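Local coordinates for protein ANGPTL4 C-terminal chain (Homo sapiens, PDB 6U1U) that mediates, as part of a longer secreted protein, lipoprotein lipase inactivation and inhibits endothelial cell proliferation and migration, this chain being its C-terminal fibrinogen-like domain with palmitic acid bound, at residues G110-D113 / T114-L118; A122-A125 / G126-G129. All blocks are in the same frame, centred on the assembly; numbering follows the deposited sequence.

Contact 1 of 2, residues G110-D113 / T114-L118; sequences GGED and TAYSL
One carbonyl oxygen, G111 O, takes three hydrogen bonds from T114 and Y116. The hydroxyl of T114 arrives in the carbonyl plane on a lone pair, with OG1 2.8 Å from G111 O. The amides of T114 and Y116 lie out of that plane, one on either side, with Y116 N 3.0 Å from G111 O. OG1 sits between its own backbone N and carbonyl carbon (chi1 74°), and also accepts from S117 N. It occupies the place a side chain at G110 would need: G110 CA is 3.3 Å from T114 OG1, and a CB would clash. G110 O is buried without a conventional partner, met by Y116 CA at 3.3 Å in a CA-H...O contact.

E112 CA lies over the centre of the Y116 ring, 3.8 Å from its centroid in a CH-pi contact. E112 CB sits 3.4 Å from Y116 OH. With E112 CG anti to the backbone N (chi1 -166°), the extended chain carries CG past Y116 CE2 at 3.6 Å, and the carboxylate ends 19° from parallel with the ring plane. Both polar ends have partners elsewhere: E112 forms a salt bridge with K61 and a hydrogen bond with W57, and Y116 OH bonds E76. With an alanine at Y116, E112 CA and CB would probably lose the ring they rest on, and E76 its hydroxyl partner.

A115 and Y116 both adopt left-handed backbone angles, swinging the chain back after the short 3-10 turn at E112 and D113. A nearly straight bond, G110 N to S117 O at 2.8 Å, then shuts the base. The result is a tight connection between antiparallel strands 100-109 and 118-120 of the fibrinogen-like domain, built round an ST motif at T114.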
ATOM      1  N   GLY A 110     -10.560  -5.464   3.993  1.00 22.40           N
ATOM      2  CA  GLY A 110     -11.092  -6.793   4.200  1.00 23.06           C
ATOM      3  C   GLY A 110     -10.007  -7.854   4.348  1.00 23.16           C
ATOM      4  O   GLY A 110      -8.834  -7.638   4.048  1.00 21.35           O
ATOM      5  N   GLY A 111     -10.413  -9.029   4.836  1.00 22.57           N
ATOM      6  CA  GLY A 111      -9.510 -10.152   4.970  1.00 21.75           C
ATOM      7  C   GLY A 111      -9.330 -10.932   3.673  1.00 23.02           C
ATOM      8  O   GLY A 111      -9.763 -10.527   2.591  1.00 22.93           O
ATOM      9  N   GLU A 112      -8.682 -12.100   3.800  1.00 21.24           N
ATOM     10  CA  GLU A 112      -8.317 -12.819   2.571  1.00 24.09           C
ATOM     11  C   GLU A 112      -9.557 -13.313   1.838  1.00 22.57           C
ATOM     12  O   GLU A 112      -9.525 -13.442   0.610  1.00 25.02           O
ATOM     13  CB  GLU A 112      -7.375 -14.015   2.825  1.00 29.27           C
ATOM     14  CG  GLU A 112      -6.759 -14.488   1.476  1.00 29.01           C
ATOM     15  CD  GLU A 112      -5.775 -15.667   1.530  1.00 34.21           C
ATOM     16  OE1 GLU A 112      -5.121 -15.905   0.473  1.00 27.43           O
ATOM     17  OE2 GLU A 112      -5.679 -16.362   2.579  1.00 29.50           O
ATOM     18  N   ASP A 113     -10.657 -13.526   2.559  1.00 25.29           N
ATOM     19  CA  ASP A 113     -11.906 -13.930   1.904  1.00 26.49           C
ATOM     20  C   ASP A 113     -12.519 -12.813   1.063  1.00 29.10           C
ATOM     21  O   ASP A 113     -13.484 -13.074   0.334  1.00 29.88           O
ATOM     22  CB  ASP A 113     -12.914 -14.413   2.951  1.00 30.28           C
ATOM     23  CG  ASP A 113     -13.305 -13.332   3.930  1.00 42.63           C
ATOM     24  OD1 ASP A 113     -12.466 -12.446   4.249  1.00 42.13           O
ATOM     25  OD2 ASP A 113     -14.465 -13.359   4.398  1.00 51.48           O
ATOM     26  N   THR A 114     -11.989 -11.581   1.145  1.00 23.32           N
ATOM     27  CA  THR A 114     -12.320 -10.515   0.208  1.00 22.89           C
ATOM     28  C   THR A 114     -11.187 -10.223  -0.774  1.00 20.69           C
ATOM     29  O   THR A 114     -11.232  -9.203  -1.460  1.00 23.15           O
ATOM     30  CB  THR A 114     -12.664  -9.217   0.946  1.00 25.08           C
ATOM     31  OG1 THR A 114     -11.448  -8.630   1.467  1.00 23.13           O
ATOM     32  CG2 THR A 114     -13.643  -9.447   2.065  1.00 26.08           C
ATOM     33  N   ALA A 115     -10.188 -11.103  -0.880  1.00 23.06           N
ATOM     34  CA  ALA A 115      -8.945 -10.794  -1.596  1.00 21.02           C
ATOM     35  C   ALA A 115      -8.334  -9.495  -1.066  1.00 20.08           C
ATOM     36  O   ALA A 115      -7.812  -8.693  -1.837  1.00 18.67           O
ATOM     37  CB  ALA A 115      -9.134 -10.699  -3.118  1.00 23.31           C
ATOM     38  N   TYR A 116      -8.404  -9.313   0.254  1.00 19.54           N
ATOM     39  CA  TYR A 116      -7.850  -8.135   0.938  1.00 19.63           C
ATOM     40  C   TYR A 116      -8.316  -6.832   0.270  1.00 20.60           C
ATOM     41  O   TYR A 116      -7.518  -5.955  -0.075  1.00 19.10           O
ATOM     42  CB  TYR A 116      -6.320  -8.208   0.998  1.00 19.39           C
ATOM     43  CG  TYR A 116      -5.806  -9.416   1.771  1.00 18.64           C
ATOM     44  CD1 TYR A 116      -5.928  -9.476   3.150  1.00 19.22           C
ATOM     45  CD2 TYR A 116      -5.202 -10.493   1.119  1.00 21.01           C
ATOM     46  CE1 TYR A 116      -5.458 -10.567   3.878  1.00 19.16           C
ATOM     47  CE2 TYR A 116      -4.723 -11.590   1.847  1.00 24.79           C
ATOM     48  CZ  TYR A 116      -4.862 -11.612   3.214  1.00 23.08           C
ATOM     49  OH  TYR A 116      -4.401 -12.672   3.943  1.00 23.43           O
ATOM     50  N   SER A 117      -9.635  -6.717   0.092  1.00 20.75           N
ATOM     51  CA  SER A 117     -10.205  -5.552  -0.580  1.00 19.32           C
ATOM     52  C   SER A 117     -10.066  -4.288   0.249  1.00 19.49           C
ATOM     53  O   SER A 117     -10.303  -4.288   1.461  1.00 21.33           O
ATOM     54  CB  SER A 117     -11.693  -5.760  -0.857  1.00 22.36           C
ATOM     55  OG  SER A 117     -11.843  -6.741  -1.877  1.00 23.43           O
ATOM     56  N   LEU A 118      -9.736  -3.202  -0.433  1.00 19.74           N
ATOM     57  CA  LEU A 118      -9.823  -1.876   0.152  1.00 22.19           C
ATOM     58  C   LEU A 118     -11.255  -1.424  -0.019  1.00 23.07           C
ATOM     59  O   LEU A 118     -11.801  -1.480  -1.133  1.00 24.27           O
ATOM     60  CB  LEU A 118      -8.878  -0.915  -0.541  1.00 22.92           C
ATOM     61  CG  LEU A 118      -8.145   0.168   0.224  1.00 33.06           C
ATOM     62  CD1 LEU A 118      -7.504  -0.379   1.492  1.00 27.83           C
ATOM     63  CD2 LEU A 118      -7.097   0.724  -0.742  1.00 34.46           C
TER

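Contact 2 of 2, residues A122-A125 / G126-G129; sequences APVA and GQLG. With PLM (palmitic acid), chain B.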
ATOM      1  N   ALA A 122     -18.105   6.541  -0.373  1.00 21.85           N
ATOM      2  CA  ALA A 122     -18.181   7.348  -1.588  1.00 22.65           C
ATOM      3  C   ALA A 122     -17.389   8.664  -1.507  1.00 24.17           C
ATOM      4  O   ALA A 122     -16.714   9.015  -2.494  1.00 21.88           O
ATOM      5  CB  ALA A 122     -19.661   7.592  -1.925  1.00 24.69           C
ATOM      6  N   PRO A 123     -17.399   9.410  -0.403  1.00 25.37           N
ATOM      7  CA  PRO A 123     -16.522  10.589  -0.333  1.00 24.36           C
ATOM      8  C   PRO A 123     -15.042  10.257  -0.487  1.00 24.02           C
ATOM      9  O   PRO A 123     -14.319  11.027  -1.119  1.00 26.08           O
ATOM     10  CB  PRO A 123     -16.817  11.172   1.063  1.00 28.04           C
ATOM     11  CG  PRO A 123     -18.177  10.663   1.421  1.00 30.88           C
ATOM     12  CD  PRO A 123     -18.305   9.306   0.760  1.00 25.81           C
ATOM     13  N   VAL A 124     -14.556   9.162   0.111  1.00 22.81           N
ATOM     14  CA  VAL A 124     -13.133   8.835  -0.030  1.00 22.34           C
ATOM     15  C   VAL A 124     -12.806   8.416  -1.461  1.00 24.12           C
ATOM     16  O   VAL A 124     -11.784   8.831  -2.037  1.00 24.83           O
ATOM     17  CB  VAL A 124     -12.739   7.765   1.003  1.00 24.08           C
ATOM     18  CG1 VAL A 124     -11.334   7.279   0.741  1.00 25.06           C
ATOM     19  CG2 VAL A 124     -12.866   8.349   2.428  1.00 25.16           C
ATOM     20  N   ALA A 125     -13.655   7.583  -2.067  1.00 21.62           N
ATOM     21  CA  ALA A 125     -13.457   7.268  -3.473  1.00 22.41           C
ATOM     22  C   ALA A 125     -13.419   8.538  -4.299  1.00 25.52           C
ATOM     23  O   ALA A 125     -12.670   8.635  -5.283  1.00 26.90           O
ATOM     24  CB  ALA A 125     -14.565   6.332  -3.972  1.00 23.09           C
ATOM     25  N   GLY A 126     -14.221   9.532  -3.912  1.00 25.73           N
ATOM     26  CA  GLY A 126     -14.184  10.808  -4.621  1.00 27.68           C
ATOM     27  C   GLY A 126     -12.849  11.518  -4.473  1.00 27.34           C
ATOM     28  O   GLY A 126     -12.337  12.104  -5.436  1.00 29.30           O
ATOM     29  N   GLN A 127     -12.272  11.474  -3.266  1.00 28.97           N
ATOM     30  CA  GLN A 127     -10.938  12.042  -3.052  1.00 28.50           C
ATOM     31  C   GLN A 127      -9.921  11.406  -3.979  1.00 32.10           C
ATOM     32  O   GLN A 127      -8.921  12.043  -4.346  1.00 32.55           O
ATOM     33  CB  GLN A 127     -10.474  11.823  -1.615  1.00 33.69           C
ATOM     34  CG  GLN A 127     -11.297  12.440  -0.501  1.00 35.39           C
ATOM     35  CD  GLN A 127     -10.600  12.234   0.844  1.00 37.89           C
ATOM     36  OE1 GLN A 127     -10.687  11.169   1.468  1.00 34.92           O
ATOM     37  NE2 GLN A 127      -9.889  13.253   1.286  1.00 42.85           N
ATOM     38  N   LEU A 128     -10.123  10.141  -4.324  1.00 27.20           N
ATOM     39  CA  LEU A 128      -9.175   9.418  -5.153  1.00 28.07           C
ATOM     40  C   LEU A 128      -9.456   9.608  -6.637  1.00 33.88           C
ATOM     41  O   LEU A 128      -8.703   9.096  -7.465  1.00 34.84           O
ATOM     42  CB  LEU A 128      -9.183   7.926  -4.794  1.00 30.09           C
ATOM     43  CG  LEU A 128      -8.554   7.551  -3.441  1.00 30.40           C
ATOM     44  CD1 LEU A 128      -9.071   6.228  -2.957  1.00 30.43           C
ATOM     45  CD2 LEU A 128      -7.008   7.507  -3.537  1.00 30.38           C
ATOM     46  N   GLY A 129     -10.532  10.314  -6.998  1.00 33.06           N
ATOM     47  CA  GLY A 129     -10.814  10.598  -8.390  1.00 33.46           C
ATOM     48  C   GLY A 129     -12.054   9.940  -8.954  1.00 40.29           C
ATOM     49  O   GLY A 129     -12.430  10.256 -10.093  1.00 41.38           O
TER
HETATM   50  C1  PLM B 501      -8.494   6.326 -12.492  1.00 43.11           C
HETATM   51  O1  PLM B 501      -7.892   5.627 -13.339  1.00 38.29           O
HETATM   52  O2  PLM B 501      -8.266   7.530 -12.318  1.00 49.21           O
HETATM   53  C2  PLM B 501      -9.613   5.679 -11.686  1.00 43.19           C
HETATM   54  C3  PLM B 501      -9.880   6.136 -10.283  1.00 41.08           C
HETATM   55  C4  PLM B 501     -10.338   4.993  -9.392  1.00 42.60           C
HETATM   56  C5  PLM B 501     -10.069   5.156  -7.921  1.00 41.82           C
HETATM   57  C6  PLM B 501      -9.903   3.859  -7.150  1.00 38.53           C
HETATM   58  C7  PLM B 501      -9.022   3.968  -5.933  1.00 39.50           C
HETATM   59  C8  PLM B 501      -8.379   2.696  -5.444  1.00 36.12           C
HETATM   60  C9  PLM B 501      -7.002   2.498  -5.972  1.00 37.25           C
HETATM   61  CA  PLM B 501      -5.983   2.130  -4.977  1.00 32.92           C
HETATM   62  CB  PLM B 501      -5.625   3.174  -3.995  1.00 34.40           C
HETATM   63  CC  PLM B 501      -4.922   2.611  -2.826  1.00 38.80           C
HETATM   64  CD  PLM B 501      -4.221   3.587  -1.986  1.00 34.24           C
HETATM   65  CE  PLM B 501      -5.043   4.782  -1.696  1.00 38.05           C
HETATM   66  CF  PLM B 501      -5.660   4.839  -0.354  1.00 38.11           C
HETATM   67  CG  PLM B 501      -7.147   4.726  -0.399  1.00 36.60           C
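The flat group here is the carboxamide of Q127, which meets V124 through its oxygen: OE1 lies 3.7 Å from V124 CG2 and reaches V124 CA equally closely. Q127 CG stands anti to its own carbonyl carbon (chi1 -61°), which lays it 3.4 Å from P123 O; a turn about the last torsion then brings OE1 back over V124. Both V124 and Q127 also rest on F105 of strand 100-109.

Three successive i to i+4 bonds carry the helix: G126 N to A122 O, Q127 N to P123 O, and L128 N to V124 O, the last at 3.1 Å. L128 N also makes a weak bond to A125 O, a sign that the last turn is tightening.

The side chain of L128 has only a loose apolar contact with V124, CG1 to CD1 at 4.5 Å, but it reaches the palmitic acid. CD1 is 3.5 Å from PLM CG, the methyl end of the tail, and 3.7 Å from PLM C7; a curled tail brings both to the same methyl. T169 and K197 hold the carboxylate far from this leucine. G129 then takes a positive phi, where a side chain would jam against L128 O, and its N bonds G126 O, one of the two bonds back into the last turn that, with the positive phi, make a Schellman motif, ending the helix beside the fatty acid's binding site.

How the contacts relate
Going along the chain, strand 100-109 runs into contact 1, where residues 110-118 turn back and close the short loop before strand 118-120. That strand pairs antiparallel with 100-109, and contact 2 follows almost at once on helix 122-127, ahead of the loop that leads to strand 138-140. The two contacts thus stand in series: neither encloses or crosses the other, and their centres are 19 Å apart without any direct touch. Strand 100-109 serves both, entering the turn of contact 1 and lying against the helix of contact 2. The palmitic acid lies against L118, at the end of the 110-118 segment, as well as against the helix end.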